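PDB 4JEI: lipase 2 from Yarrowia lipolytica, which probably hydrolyses the ester bonds of triacylglycerols as a class 3 lipase with the alpha/beta hydrolase fold. Local coordinates for residues F17-A22 with Y292-G297; Y223-R228 with V248-P253; V232-F237 with Q272-N277. The protein carries 2 engineered substitutions. All coordinates share one frame; numbering follows the deposited sequence.

Interaction 1: residues F17-A22 with Y292-G297; sequences FFEKYA and YFVTEG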
ATOM      1  N   PHE A  17     -13.349  -0.582   7.346  1.00 50.43           N
ATOM      2  CA  PHE A  17     -12.439   0.450   6.860  1.00 49.73           C
ATOM      3  C   PHE A  17     -11.293  -0.192   6.064  1.00 52.36           C
ATOM      4  O   PHE A  17     -10.978   0.287   4.978  1.00 52.30           O
ATOM      5  CB  PHE A  17     -11.927   1.293   8.041  1.00 51.43           C
ATOM      6  CG  PHE A  17     -10.755   2.203   7.761  1.00 52.78           C
ATOM      7  CD1 PHE A  17     -10.945   3.445   7.171  1.00 55.77           C
ATOM      8  CD2 PHE A  17      -9.467   1.838   8.137  1.00 54.48           C
ATOM      9  CE1 PHE A  17      -9.863   4.296   6.937  1.00 56.51           C
ATOM     10  CE2 PHE A  17      -8.384   2.683   7.889  1.00 57.16           C
ATOM     11  CZ  PHE A  17      -8.589   3.907   7.292  1.00 55.14           C
ATOM     12  N   PHE A  18     -10.688  -1.278   6.594  1.00 47.24           N
ATOM     13  CA  PHE A  18      -9.600  -1.990   5.920  1.00 46.35           C
ATOM     14  C   PHE A  18     -10.088  -2.725   4.670  1.00 51.45           C
ATOM     15  O   PHE A  18      -9.375  -2.751   3.664  1.00 51.96           O
ATOM     16  CB  PHE A  18      -8.889  -2.965   6.872  1.00 47.40           C
ATOM     17  CG  PHE A  18      -8.273  -2.353   8.110  1.00 48.21           C
ATOM     18  CD1 PHE A  18      -7.423  -1.257   8.014  1.00 50.33           C
ATOM     19  CD2 PHE A  18      -8.497  -2.909   9.364  1.00 49.71           C
ATOM     20  CE1 PHE A  18      -6.856  -0.692   9.159  1.00 50.88           C
ATOM     21  CE2 PHE A  18      -7.928  -2.344  10.507  1.00 52.10           C
ATOM     22  CZ  PHE A  18      -7.102  -1.249  10.394  1.00 49.92           C
ATOM     23  N   GLU A  19     -11.302  -3.311   4.736  1.00 47.34           N
ATOM     24  CA  GLU A  19     -11.931  -4.029   3.627  1.00 46.79           C
ATOM     25  C   GLU A  19     -12.271  -3.065   2.490  1.00 49.97           C
ATOM     26  O   GLU A  19     -12.166  -3.441   1.324  1.00 50.13           O
ATOM     27  CB  GLU A  19     -13.187  -4.770   4.109  1.00 48.10           C
ATOM     28  CG  GLU A  19     -13.776  -5.729   3.081  1.00 58.28           C
ATOM     29  CD  GLU A  19     -14.920  -6.609   3.548  1.00 82.36           C
ATOM     30  OE1 GLU A  19     -15.328  -7.498   2.767  1.00 80.74           O
ATOM     31  OE2 GLU A  19     -15.405  -6.422   4.687  1.00 78.67           O
ATOM     32  N   LYS A  20     -12.660  -1.823   2.831  1.00 45.19           N
ATOM     33  CA  LYS A  20     -12.993  -0.775   1.865  1.00 44.51           C
ATOM     34  C   LYS A  20     -11.781  -0.509   0.975  1.00 48.19           C
ATOM     35  O   LYS A  20     -11.905  -0.521  -0.252  1.00 48.10           O
ATOM     36  CB  LYS A  20     -13.414   0.508   2.599  1.00 46.14           C
ATOM     37  CG  LYS A  20     -13.733   1.668   1.677  1.00 52.54           C
ATOM     38  CD  LYS A  20     -13.724   2.958   2.439  1.00 56.71           C
ATOM     39  CE  LYS A  20     -13.594   4.110   1.497  1.00 62.30           C
ATOM     40  NZ  LYS A  20     -14.081   5.364   2.114  1.00 70.99           N
ATOM     41  N   TYR A  21     -10.609  -0.315   1.607  1.00 44.20           N
ATOM     42  CA  TYR A  21      -9.361  -0.052   0.907  1.00 43.68           C
ATOM     43  C   TYR A  21      -8.801  -1.258   0.206  1.00 46.09           C
ATOM     44  O   TYR A  21      -8.164  -1.094  -0.830  1.00 45.50           O
ATOM     45  CB  TYR A  21      -8.358   0.706   1.782  1.00 45.15           C
ATOM     46  CG  TYR A  21      -8.842   2.113   2.037  1.00 47.42           C
ATOM     47  CD1 TYR A  21      -9.496   2.443   3.221  1.00 49.48           C
ATOM     48  CD2 TYR A  21      -8.768   3.089   1.046  1.00 48.40           C
ATOM     49  CE1 TYR A  21     -10.023   3.715   3.430  1.00 50.82           C
ATOM     50  CE2 TYR A  21      -9.294   4.363   1.238  1.00 49.59           C
ATOM     51  CZ  TYR A  21      -9.917   4.672   2.437  1.00 57.94           C
ATOM     52  OH  TYR A  21     -10.410   5.936   2.642  1.00 59.94           O
ATOM     53  N   ALA A  22      -9.115  -2.470   0.712  1.00 41.97           N
ATOM     54  CA  ALA A  22      -8.757  -3.739   0.085  1.00 41.42           C
ATOM     55  C   ALA A  22      -9.528  -3.822  -1.231  1.00 45.70           C
ATOM     56  O   ALA A  22      -8.928  -4.084  -2.269  1.00 45.43           O
ATOM     57  CB  ALA A  22      -9.146  -4.896   0.986  1.00 42.09           C
ATOM     58  N   TYR A 292      -6.616 -10.833   1.030  1.00 48.60           N
ATOM     59  CA  TYR A 292      -6.686  -9.609   1.837  1.00 48.06           C
ATOM     60  C   TYR A 292      -8.137  -9.135   1.920  1.00 52.82           C
ATOM     61  O   TYR A 292      -8.539  -8.242   1.171  1.00 52.98           O
ATOM     62  CB  TYR A 292      -5.749  -8.528   1.263  1.00 48.66           C
ATOM     63  CG  TYR A 292      -4.307  -8.751   1.652  1.00 49.25           C
ATOM     64  CD1 TYR A 292      -3.454  -9.500   0.847  1.00 50.66           C
ATOM     65  CD2 TYR A 292      -3.811  -8.268   2.858  1.00 49.98           C
ATOM     66  CE1 TYR A 292      -2.135  -9.745   1.225  1.00 50.60           C
ATOM     67  CE2 TYR A 292      -2.498  -8.513   3.248  1.00 50.70           C
ATOM     68  CZ  TYR A 292      -1.662  -9.249   2.429  1.00 57.04           C
ATOM     69  OH  TYR A 292      -0.373  -9.492   2.833  1.00 56.20           O
ATOM     70  N   PHE A 293      -8.936  -9.780   2.814  1.00 49.75           N
ATOM     71  CA  PHE A 293     -10.385  -9.581   3.030  1.00 49.89           C
ATOM     72  C   PHE A 293     -11.166 -10.061   1.803  1.00 54.87           C
ATOM     73  O   PHE A 293     -12.104 -10.847   1.921  1.00 54.82           O
ATOM     74  CB  PHE A 293     -10.753  -8.119   3.380  1.00 51.58           C
ATOM     75  CG  PHE A 293     -10.134  -7.584   4.648  1.00 52.78           C
ATOM     76  CD1 PHE A 293     -10.786  -7.716   5.869  1.00 55.47           C
ATOM     77  CD2 PHE A 293      -8.913  -6.918   4.618  1.00 54.54           C
ATOM     78  CE1 PHE A 293     -10.218  -7.209   7.042  1.00 56.23           C
ATOM     79  CE2 PHE A 293      -8.343  -6.418   5.792  1.00 57.39           C
ATOM     80  CZ  PHE A 293      -8.996  -6.572   6.997  1.00 55.59           C
ATOM     81  N   VAL A 294     -10.748  -9.580   0.631  1.00 51.97           N
ATOM     82  CA  VAL A 294     -11.251  -9.863  -0.709  1.00 52.01           C
ATOM     83  C   VAL A 294     -10.069 -10.533  -1.436  1.00 55.49           C
ATOM     84  O   VAL A 294      -8.918 -10.249  -1.091  1.00 55.28           O
ATOM     85  CB  VAL A 294     -11.636  -8.500  -1.362  1.00 56.45           C
ATOM     86  CG1 VAL A 294     -12.047  -8.649  -2.824  1.00 56.64           C
ATOM     87  CG2 VAL A 294     -12.734  -7.801  -0.569  1.00 56.66           C
ATOM     88  N   THR A 295     -10.336 -11.432  -2.404  1.00 51.17           N
ATOM     89  CA  THR A 295      -9.264 -12.051  -3.185  1.00 50.32           C
ATOM     90  C   THR A 295      -8.718 -11.032  -4.181  1.00 54.58           C
ATOM     91  O   THR A 295      -9.402 -10.654  -5.130  1.00 54.70           O
ATOM     92  CB  THR A 295      -9.583 -13.475  -3.739  1.00 57.59           C
ATOM     93  OG1 THR A 295      -8.974 -13.646  -5.020  1.00 55.29           O
ATOM     94  CG2 THR A 295     -11.069 -13.786  -3.835  1.00 56.72           C
ATOM     95  N   GLU A 296      -7.497 -10.557  -3.921  1.00 51.23           N
ATOM     96  CA  GLU A 296      -6.795  -9.556  -4.717  1.00 51.16           C
ATOM     97  C   GLU A 296      -6.202 -10.091  -6.020  1.00 56.47           C
ATOM     98  O   GLU A 296      -5.884 -11.276  -6.117  1.00 56.04           O
ATOM     99  CB  GLU A 296      -5.716  -8.882  -3.877  1.00 51.99           C
ATOM    100  CG  GLU A 296      -5.838  -7.375  -3.926  1.00 59.84           C
ATOM    101  CD  GLU A 296      -6.578  -6.714  -2.781  1.00 66.67           C
ATOM    102  OE1 GLU A 296      -6.668  -5.469  -2.805  1.00 53.64           O
ATOM    103  OE2 GLU A 296      -7.025  -7.416  -1.845  1.00 59.03           O
ATOM    104  N   GLY A 297      -6.043  -9.197  -6.998  1.00 53.89           N
ATOM    105  CA  GLY A 297      -5.504  -9.517  -8.317  1.00 54.26           C
ATOM    106  C   GLY A 297      -6.523  -9.926  -9.363  1.00 59.52           C
ATOM    107  O   GLY A 297      -6.138 -10.498 -10.384  1.00 58.20           O
TER
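F293 lays its ring against helix 12-27 and meets F18, E19 and A22 there. In this alpha/beta hydrolase fold the helix belongs to the N-terminal part of the chain, and the loop that follows helix 285-290 returns to it near the C-terminus. The backbone of F293 has a positive phi (68°), and V294 N donates to Y292 O, which fits a classic gamma turn with the phenylalanine at its apex and its side chain facing the helix. CG stands opposite the carbonyl carbon and beside its own backbone N (chi1 -61°), and this turns one face of the ring toward the backbone of E19. F293 CB meets E19 CG at 3.9 Å. E19 CA lies over one face of the ring, 4.1 Å from F293 CG, and E19 N stands over the centre of that face. CD1 lies beside E19 CB at 4.2 Å, CD2 approaches A22 CB at 4.2 Å, and farther out CE2 is 3.7 Å and CZ 3.6 Å from F18 CB. A flat ring suits a helix surface where the small A22 lets the loop come close. E19 offers mainly its methylenes: its extended chain carries the carboxylate outward, away from the ring, to a salt bridge with R23. Y292 turns its ring away from the helix, and its OH bonds to D230, which has the geometry expected of the acid in a Ser-His-Asp triad. Its backbone stays at the contact, where Y292 O rests 3.4 Å from the methyl carbon A22 CB.

Interaction 2: residues Y223-R228 with V248-P253; sequences YRITHR and VFIDWP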
ATOM      1  N   TYR A 223      -1.354   2.590   7.462  1.00 48.31           N
ATOM      2  CA  TYR A 223      -1.776   1.213   7.715  1.00 47.50           C
ATOM      3  C   TYR A 223      -1.138   0.272   6.710  1.00 51.16           C
ATOM      4  O   TYR A 223      -1.300   0.443   5.498  1.00 50.69           O
ATOM      5  CB  TYR A 223      -3.307   1.076   7.655  1.00 48.37           C
ATOM      6  CG  TYR A 223      -4.042   1.873   8.705  1.00 49.64           C
ATOM      7  CD1 TYR A 223      -4.193   1.389  10.000  1.00 51.76           C
ATOM      8  CD2 TYR A 223      -4.601   3.114   8.403  1.00 50.14           C
ATOM      9  CE1 TYR A 223      -4.873   2.118  10.971  1.00 53.12           C
ATOM     10  CE2 TYR A 223      -5.281   3.855   9.366  1.00 50.93           C
ATOM     11  CZ  TYR A 223      -5.414   3.352  10.650  1.00 58.69           C
ATOM     12  OH  TYR A 223      -6.091   4.065  11.605  1.00 61.74           O
ATOM     13  N   ARG A 224      -0.405  -0.717   7.224  1.00 47.68           N
ATOM     14  CA  ARG A 224       0.262  -1.733   6.430  1.00 47.34           C
ATOM     15  C   ARG A 224      -0.442  -3.062   6.683  1.00 51.27           C
ATOM     16  O   ARG A 224      -0.266  -3.658   7.745  1.00 50.58           O
ATOM     17  CB  ARG A 224       1.734  -1.810   6.838  1.00 47.46           C
ATOM     18  CG  ARG A 224       2.671  -0.939   6.009  1.00 55.32           C
ATOM     19  CD  ARG A 224       4.144  -1.100   6.394  1.00 54.88           C
ATOM     20  NE  ARG A 224       4.498  -2.488   6.718  1.00 52.61           N
ATOM     21  CZ  ARG A 224       4.669  -2.946   7.958  1.00 65.85           C
ATOM     22  NH1 ARG A 224       4.534  -2.143   8.997  1.00 54.09           N
ATOM     23  NH2 ARG A 224       4.967  -4.225   8.155  1.00 54.85           N
ATOM     24  N   ILE A 225      -1.297  -3.490   5.750  1.00 48.03           N
ATOM     25  CA  ILE A 225      -2.051  -4.734   5.925  1.00 47.74           C
ATOM     26  C   ILE A 225      -1.248  -5.934   5.436  1.00 51.86           C
ATOM     27  O   ILE A 225      -0.789  -5.951   4.292  1.00 52.01           O
ATOM     28  CB  ILE A 225      -3.509  -4.675   5.381  1.00 50.68           C
ATOM     29  CG1 ILE A 225      -4.259  -3.441   5.931  1.00 50.75           C
ATOM     30  CG2 ILE A 225      -4.281  -5.967   5.712  1.00 51.46           C
ATOM     31  CD1 ILE A 225      -5.516  -3.086   5.206  1.00 56.37           C
ATOM     32  N   THR A 226      -1.039  -6.909   6.335  1.00 48.19           N
ATOM     33  CA  THR A 226      -0.301  -8.143   6.068  1.00 47.81           C
ATOM     34  C   THR A 226      -1.199  -9.347   6.355  1.00 52.08           C
ATOM     35  O   THR A 226      -2.169  -9.225   7.103  1.00 51.64           O
ATOM     36  CB  THR A 226       0.998  -8.186   6.865  1.00 52.78           C
ATOM     37  OG1 THR A 226       0.676  -8.218   8.249  1.00 52.81           O
ATOM     38  CG2 THR A 226       1.918  -7.015   6.561  1.00 50.38           C
ATOM     39  N   HIS A 227      -0.877 -10.503   5.768  1.00 49.14           N
ATOM     40  CA  HIS A 227      -1.669 -11.720   5.906  1.00 49.05           C
ATOM     41  C   HIS A 227      -0.789 -12.933   6.218  1.00 53.99           C
ATOM     42  O   HIS A 227       0.360 -12.984   5.777  1.00 53.72           O
ATOM     43  CB  HIS A 227      -2.498 -11.918   4.615  1.00 49.49           C
ATOM     44  CG  HIS A 227      -3.145 -13.256   4.454  1.00 52.60           C
ATOM     45  ND1 HIS A 227      -2.858 -14.063   3.374  1.00 54.34           N
ATOM     46  CD2 HIS A 227      -4.052 -13.881   5.237  1.00 54.01           C
ATOM     47  CE1 HIS A 227      -3.588 -15.153   3.532  1.00 53.59           C
ATOM     48  NE2 HIS A 227      -4.320 -15.091   4.642  1.00 53.77           N
ATOM     49  N   ARG A 228      -1.334 -13.892   7.004  1.00 51.12           N
ATOM     50  CA  ARG A 228      -0.705 -15.165   7.366  1.00 51.30           C
ATOM     51  C   ARG A 228      -0.255 -15.889   6.101  1.00 55.63           C
ATOM     52  O   ARG A 228      -1.055 -16.080   5.180  1.00 55.19           O
ATOM     53  CB  ARG A 228      -1.726 -16.069   8.071  1.00 52.67           C
ATOM     54  CG  ARG A 228      -1.580 -16.157   9.577  1.00 65.22           C
ATOM     55  CD  ARG A 228      -1.461 -17.579  10.113  1.00 74.79           C
ATOM     56  NE  ARG A 228      -2.061 -18.594   9.243  1.00 81.92           N
ATOM     57  CZ  ARG A 228      -2.130 -19.888   9.538  1.00 94.95           C
ATOM     58  NH1 ARG A 228      -1.657 -20.337  10.696  1.00 83.52           N
ATOM     59  NH2 ARG A 228      -2.671 -20.742   8.680  1.00 80.31           N
ATOM     60  N   VAL A 248      -1.036  -4.249  10.323  1.00 50.71           N
ATOM     61  CA  VAL A 248      -2.415  -4.700  10.523  1.00 49.94           C
ATOM     62  C   VAL A 248      -2.368  -6.122   9.952  1.00 52.95           C
ATOM     63  O   VAL A 248      -2.153  -6.302   8.753  1.00 52.56           O
ATOM     64  CB  VAL A 248      -3.483  -3.797   9.840  1.00 53.42           C
ATOM     65  CG1 VAL A 248      -4.887  -4.368  10.022  1.00 52.99           C
ATOM     66  CG2 VAL A 248      -3.415  -2.365  10.370  1.00 53.09           C
ATOM     67  N   PHE A 249      -2.479  -7.126  10.823  1.00 48.92           N
ATOM     68  CA  PHE A 249      -2.323  -8.526  10.442  1.00 48.50           C
ATOM     69  C   PHE A 249      -3.596  -9.366  10.392  1.00 52.90           C
ATOM     70  O   PHE A 249      -4.325  -9.472  11.382  1.00 52.48           O
ATOM     71  CB  PHE A 249      -1.252  -9.165  11.342  1.00 49.98           C
ATOM     72  CG  PHE A 249      -0.856 -10.602  11.101  1.00 51.06           C
ATOM     73  CD1 PHE A 249      -1.113 -11.577  12.057  1.00 53.80           C
ATOM     74  CD2 PHE A 249      -0.148 -10.963   9.963  1.00 52.80           C
ATOM     75  CE1 PHE A 249      -0.701 -12.897  11.860  1.00 54.50           C
ATOM     76  CE2 PHE A 249       0.248 -12.287   9.759  1.00 55.48           C
ATOM     77  CZ  PHE A 249      -0.021 -13.241  10.713  1.00 53.57           C
ATOM     78  N   ILE A 250      -3.830  -9.997   9.232  1.00 49.84           N
ATOM     79  CA  ILE A 250      -4.939 -10.927   9.017  1.00 49.71           C
ATOM     80  C   ILE A 250      -4.395 -12.312   9.423  1.00 54.75           C
ATOM     81  O   ILE A 250      -3.701 -12.966   8.634  1.00 54.07           O
ATOM     82  CB  ILE A 250      -5.473 -10.896   7.550  1.00 52.40           C
ATOM     83  CG1 ILE A 250      -5.975  -9.497   7.139  1.00 52.50           C
ATOM     84  CG2 ILE A 250      -6.557 -11.960   7.327  1.00 52.91           C
ATOM     85  CD1 ILE A 250      -6.029  -9.272   5.632  1.00 58.83           C
ATOM     86  N   ASP A 251      -4.667 -12.723  10.675  1.00 52.29           N
ATOM     87  CA  ASP A 251      -4.246 -14.018  11.223  1.00 52.56           C
ATOM     88  C   ASP A 251      -5.300 -15.080  10.857  1.00 56.75           C
ATOM     89  O   ASP A 251      -5.933 -15.678  11.732  1.00 56.59           O
ATOM     90  CB  ASP A 251      -4.055 -13.908  12.750  1.00 54.76           C
ATOM     91  CG  ASP A 251      -3.377 -15.093  13.423  1.00 67.80           C
ATOM     92  OD1 ASP A 251      -3.254 -15.075  14.665  1.00 69.75           O
ATOM     93  OD2 ASP A 251      -2.975 -16.040  12.707  1.00 72.19           O
ATOM     94  N   TRP A 252      -5.495 -15.296   9.547  1.00 53.14           N
ATOM     95  CA  TRP A 252      -6.497 -16.212   9.016  1.00 53.05           C
ATOM     96  C   TRP A 252      -6.035 -16.757   7.669  1.00 56.67           C
ATOM     97  O   TRP A 252      -5.452 -15.995   6.896  1.00 56.14           O
ATOM     98  CB  TRP A 252      -7.826 -15.458   8.857  1.00 52.04           C
ATOM     99  CG  TRP A 252      -9.024 -16.321   8.617  1.00 53.10           C
ATOM    100  CD1 TRP A 252      -9.777 -16.376   7.482  1.00 56.06           C
ATOM    101  CD2 TRP A 252      -9.630 -17.232   9.543  1.00 52.99           C
ATOM    102  NE1 TRP A 252     -10.827 -17.244   7.651  1.00 55.69           N
ATOM    103  CE2 TRP A 252     -10.759 -17.789   8.905  1.00 57.05           C
ATOM    104  CE3 TRP A 252      -9.336 -17.619  10.862  1.00 54.35           C
ATOM    105  CZ2 TRP A 252     -11.592 -18.718   9.537  1.00 56.26           C
ATOM    106  CZ3 TRP A 252     -10.165 -18.535  11.488  1.00 55.90           C
ATOM    107  CH2 TRP A 252     -11.273 -19.080  10.825  1.00 56.52           C
ATOM    108  N   PRO A 253      -6.280 -18.051   7.346  1.00 52.72           N
ATOM    109  CA  PRO A 253      -5.796 -18.583   6.061  1.00 52.16           C
ATOM    110  C   PRO A 253      -6.508 -18.063   4.824  1.00 55.49           C
ATOM    111  O   PRO A 253      -5.922 -18.088   3.744  1.00 54.87           O
ATOM    112  CB  PRO A 253      -6.011 -20.098   6.186  1.00 53.92           C
ATOM    113  CG  PRO A 253      -6.354 -20.351   7.599  1.00 58.54           C
ATOM    114  CD  PRO A 253      -6.936 -19.102   8.145  1.00 54.11           C
TER
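V248, I225 and I250 form the apolar centre of two parallel strands in the central mixed sheet of the alpha/beta hydrolase fold. I225 and V248 lie side by side, CG1 to CB at 4.0 Å, while I225 CG2 reaches I250 CD1 at 3.7 Å. Branched residues suit this interior sheet face, and V248 CG2 also touches the ring edge of Y223. Three backbone hydrogen bonds join the strands, T226 N to V248 O being nearly straight (170°), and a fourth, R228 N to I250 O, continues the pairing past their ends. On the other face T226 OG1 comes to the edge of the F249 ring, 3.3 Å from CD2; the T226 hydroxyl bonds to E247. With CG swung opposite its backbone N (chi1 -177°), F249 sends CZ to R228 CG at 3.5 Å. With an alanine in place of F249 the ring is gone, which would probably leave a gap beside T226 OG1 and R228 CG. At the polar end H227 ND1 bonds to N288 O, and NE2 makes a weak bond to W252 O. The pair sits between strands 183-187 and 262-267, and F18 of helix 12-27 packs on I225 and V248.

Interaction 3: residues V232-F237 with Q272-N277; sequences VPQVPF and QCSAGN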
ATOM      1  N   VAL A 232       5.618 -11.891   0.606  1.00 55.55           N
ATOM      2  CA  VAL A 232       5.879 -10.552   0.057  1.00 55.32           C
ATOM      3  C   VAL A 232       6.200  -9.476   1.128  1.00 59.45           C
ATOM      4  O   VAL A 232       7.252  -8.849   1.001  1.00 59.10           O
ATOM      5  CB  VAL A 232       4.840 -10.120  -1.012  1.00 58.83           C
ATOM      6  CG1 VAL A 232       5.188  -8.770  -1.631  1.00 58.55           C
ATOM      7  CG2 VAL A 232       4.717 -11.184  -2.101  1.00 58.73           C
ATOM      8  N   PRO A 233       5.431  -9.320   2.239  1.00 56.17           N
ATOM      9  CA  PRO A 233       5.819  -8.322   3.253  1.00 56.16           C
ATOM     10  C   PRO A 233       7.121  -8.621   4.021  1.00 60.93           C
ATOM     11  O   PRO A 233       7.515  -7.819   4.862  1.00 60.56           O
ATOM     12  CB  PRO A 233       4.588  -8.254   4.173  1.00 57.62           C
ATOM     13  CG  PRO A 233       3.487  -8.892   3.411  1.00 61.80           C
ATOM     14  CD  PRO A 233       4.153  -9.955   2.612  1.00 57.48           C
ATOM     15  N   GLN A 234       7.793  -9.751   3.731  1.00 58.26           N
ATOM     16  CA  GLN A 234       9.074 -10.129   4.355  1.00 58.41           C
ATOM     17  C   GLN A 234      10.218 -10.007   3.339  1.00 62.87           C
ATOM     18  O   GLN A 234      11.389 -10.138   3.700  1.00 62.52           O
ATOM     19  CB  GLN A 234       9.014 -11.560   4.906  1.00 59.85           C
ATOM     20  CG  GLN A 234       8.080 -11.742   6.093  1.00 77.52           C
ATOM     21  CD  GLN A 234       7.756 -13.202   6.315  1.00103.54           C
ATOM     22  OE1 GLN A 234       8.118 -13.795   7.338  1.00101.13           O
ATOM     23  NE2 GLN A 234       7.061 -13.817   5.360  1.00 96.70           N
ATOM     24  N   VAL A 235       9.857  -9.744   2.073  1.00 60.18           N
ATOM     25  CA  VAL A 235      10.737  -9.593   0.917  1.00 60.40           C
ATOM     26  C   VAL A 235      11.037  -8.084   0.696  1.00 66.09           C
ATOM     27  O   VAL A 235      10.102  -7.286   0.760  1.00 65.93           O
ATOM     28  CB  VAL A 235      10.075 -10.277  -0.315  1.00 64.23           C
ATOM     29  CG1 VAL A 235      10.779  -9.929  -1.614  1.00 64.10           C
ATOM     30  CG2 VAL A 235      10.019 -11.790  -0.138  1.00 64.26           C
ATOM     31  N   PRO A 236      12.304  -7.647   0.474  1.00 64.02           N
ATOM     32  CA  PRO A 236      13.552  -8.428   0.371  1.00 64.51           C
ATOM     33  C   PRO A 236      14.030  -8.992   1.705  1.00 70.59           C
ATOM     34  O   PRO A 236      13.908  -8.331   2.741  1.00 69.97           O
ATOM     35  CB  PRO A 236      14.561  -7.414  -0.204  1.00 66.15           C
ATOM     36  CG  PRO A 236      13.753  -6.228  -0.653  1.00 70.22           C
ATOM     37  CD  PRO A 236      12.571  -6.214   0.259  1.00 65.53           C
ATOM     38  N   PHE A 237      14.583 -10.222   1.670  1.00 69.21           N
ATOM     39  CA  PHE A 237      15.118 -10.905   2.852  1.00 69.96           C
ATOM     40  C   PHE A 237      16.422 -10.288   3.351  1.00 74.58           C
ATOM     41  O   PHE A 237      16.799 -10.524   4.504  1.00 74.30           O
ATOM     42  CB  PHE A 237      15.296 -12.407   2.596  1.00 72.28           C
ATOM     43  CG  PHE A 237      13.999 -13.159   2.424  1.00 74.30           C
ATOM     44  CD1 PHE A 237      13.702 -13.795   1.226  1.00 77.81           C
ATOM     45  CD2 PHE A 237      13.070 -13.223   3.457  1.00 76.56           C
ATOM     46  CE1 PHE A 237      12.500 -14.489   1.066  1.00 78.82           C
ATOM     47  CE2 PHE A 237      11.867 -13.910   3.294  1.00 79.54           C
ATOM     48  CZ  PHE A 237      11.593 -14.545   2.101  1.00 77.86           C
ATOM     49  N   GLN A 272       4.556 -12.411  16.322  1.00 67.90           N
ATOM     50  CA  GLN A 272       3.147 -12.809  16.376  1.00 67.48           C
ATOM     51  C   GLN A 272       2.420 -12.496  15.057  1.00 69.47           C
ATOM     52  O   GLN A 272       1.334 -13.029  14.816  1.00 69.76           O
ATOM     53  CB  GLN A 272       2.434 -12.095  17.537  1.00 69.31           C
ATOM     54  CG  GLN A 272       2.734 -12.671  18.915  1.00 84.59           C
ATOM     55  CD  GLN A 272       2.048 -13.996  19.143  1.00106.33           C
ATOM     56  OE1 GLN A 272       2.690 -15.053  19.180  1.00102.07           O
ATOM     57  NE2 GLN A 272       0.726 -13.973  19.273  1.00 99.30           N
ATOM     58  N   CYS A 273       3.016 -11.634  14.214  1.00 64.75           N
ATOM     59  CA  CYS A 273       2.418 -11.199  12.956  1.00 63.79           C
ATOM     60  C   CYS A 273       3.196 -11.655  11.696  1.00 67.24           C
ATOM     61  O   CYS A 273       3.651 -12.799  11.681  1.00 66.34           O
ATOM     62  CB  CYS A 273       2.174  -9.694  12.992  1.00 63.91           C
ATOM     63  SG  CYS A 273       1.289  -9.124  14.466  0.75 68.01           S
ATOM     64  N   SER A 274       3.292 -10.809  10.631  1.00 63.79           N
ATOM     65  CA  SER A 274       3.995 -11.097   9.365  1.00 63.63           C
ATOM     66  C   SER A 274       5.398 -11.688   9.507  1.00 68.14           C
ATOM     67  O   SER A 274       5.731 -12.599   8.749  1.00 67.99           O
ATOM     68  CB  SER A 274       4.032  -9.867   8.461  1.00 67.82           C
ATOM     69  OG  SER A 274       4.780 -10.085   7.275  1.00 78.72           O
ATOM     70  N   ALA A 275       6.172 -11.207  10.488  1.00 65.06           N
ATOM     71  CA  ALA A 275       7.543 -11.621  10.746  1.00 65.46           C
ATOM     72  C   ALA A 275       7.683 -13.061  11.268  1.00 70.93           C
ATOM     73  O   ALA A 275       8.774 -13.629  11.157  1.00 71.24           O
ATOM     74  CB  ALA A 275       8.218 -10.635  11.686  1.00 66.49           C
ATOM     75  N   GLY A 276       6.583 -13.646  11.759  1.00 68.32           N
ATOM     76  CA  GLY A 276       6.548 -14.999  12.292  1.00 68.99           C
ATOM     77  C   GLY A 276       6.145 -16.061  11.282  1.00 74.89           C
ATOM     78  O   GLY A 276       5.952 -17.221  11.654  1.00 75.15           O
ATOM     79  N   ASN A 277       6.055 -15.682   9.988  1.00 72.38           N
ATOM     80  CA  ASN A 277       5.607 -16.592   8.933  1.00 72.57           C
ATOM     81  C   ASN A 277       6.576 -17.746   8.746  1.00 78.97           C
ATOM     82  O   ASN A 277       7.776 -17.547   8.542  1.00 78.98           O
ATOM     83  CB  ASN A 277       5.272 -15.854   7.619  1.00 70.91           C
ATOM     84  CG  ASN A 277       3.939 -15.109   7.659  1.00 92.86           C
ATOM     85  OD1 ASN A 277       3.161 -15.288   8.572  1.00 85.39           O
ATOM     86  ND2 ASN A 277       3.674 -14.254   6.686  1.00 83.82           N
TER
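P233 and Q234 face S274 and N277 where two loops of the alpha/beta hydrolase fold meet, one following strand 222-227 and the other following strand 269-270. Residues 232-234 form a short 3-10 turn, at whose start V232 N bonds to D230, the residue placed like a triad acid. P233 comes next; its rigid ring suits a tight turn, and its CB rests 3.6 Å from S274 OG. Its carbonyl is held by H243. Q234 then makes the fuller contact. Its long chain, extended beyond CG, reaches S274 and N277. Q234 CG lies 3.9 Å from S274 OG and 3.6 Å from S274 O, and the terminal amide continues over the second loop. There both amide atoms of Q234, OE1 and NE2, lie 3.5 Å from N277 CB, with the amide planes of the two residues almost perpendicular (87°). As modelled, Q234 OE1 faces the carbonyl oxygen of S274, an acceptor opposite an acceptor, so the rotation of this amide is doubtful. N277 uses its own amide elsewhere: it makes weak bonds to the backbone at G229 and D230 and so weakly links the second loop to the start of the first. S274 N bonds to E247, while the disulfide of C273 with C265 holds the chain just before it. Beyond Q234 the first loop leaves the contact at V235, whose N donates to V232 O at 3.0 Å and closes the turn.

Overall arrangement
Interactions 2 and 3 lie on the same side of the chain's centre. Interaction 2 is a strand pair within the large mixed sheet; interaction 1, its centre about 11 Å away, joins helix 12-27 to the C-terminal loop, and interaction 3, about 10 Å from the centre of interaction 2, gathers loops beyond the strand ends. The centres of 1 and 3 are about 19 Å apart. Along the chain interaction 1 encloses the other two, whose segments alternate. Y292 links 1 to 2 by resting on the backbone of I225 and T226, and F249 links 2 to 3 by packing on Q272-S274. Each has a side chain touching the residues S162, H289 and D230, which probably form the catalytic triad.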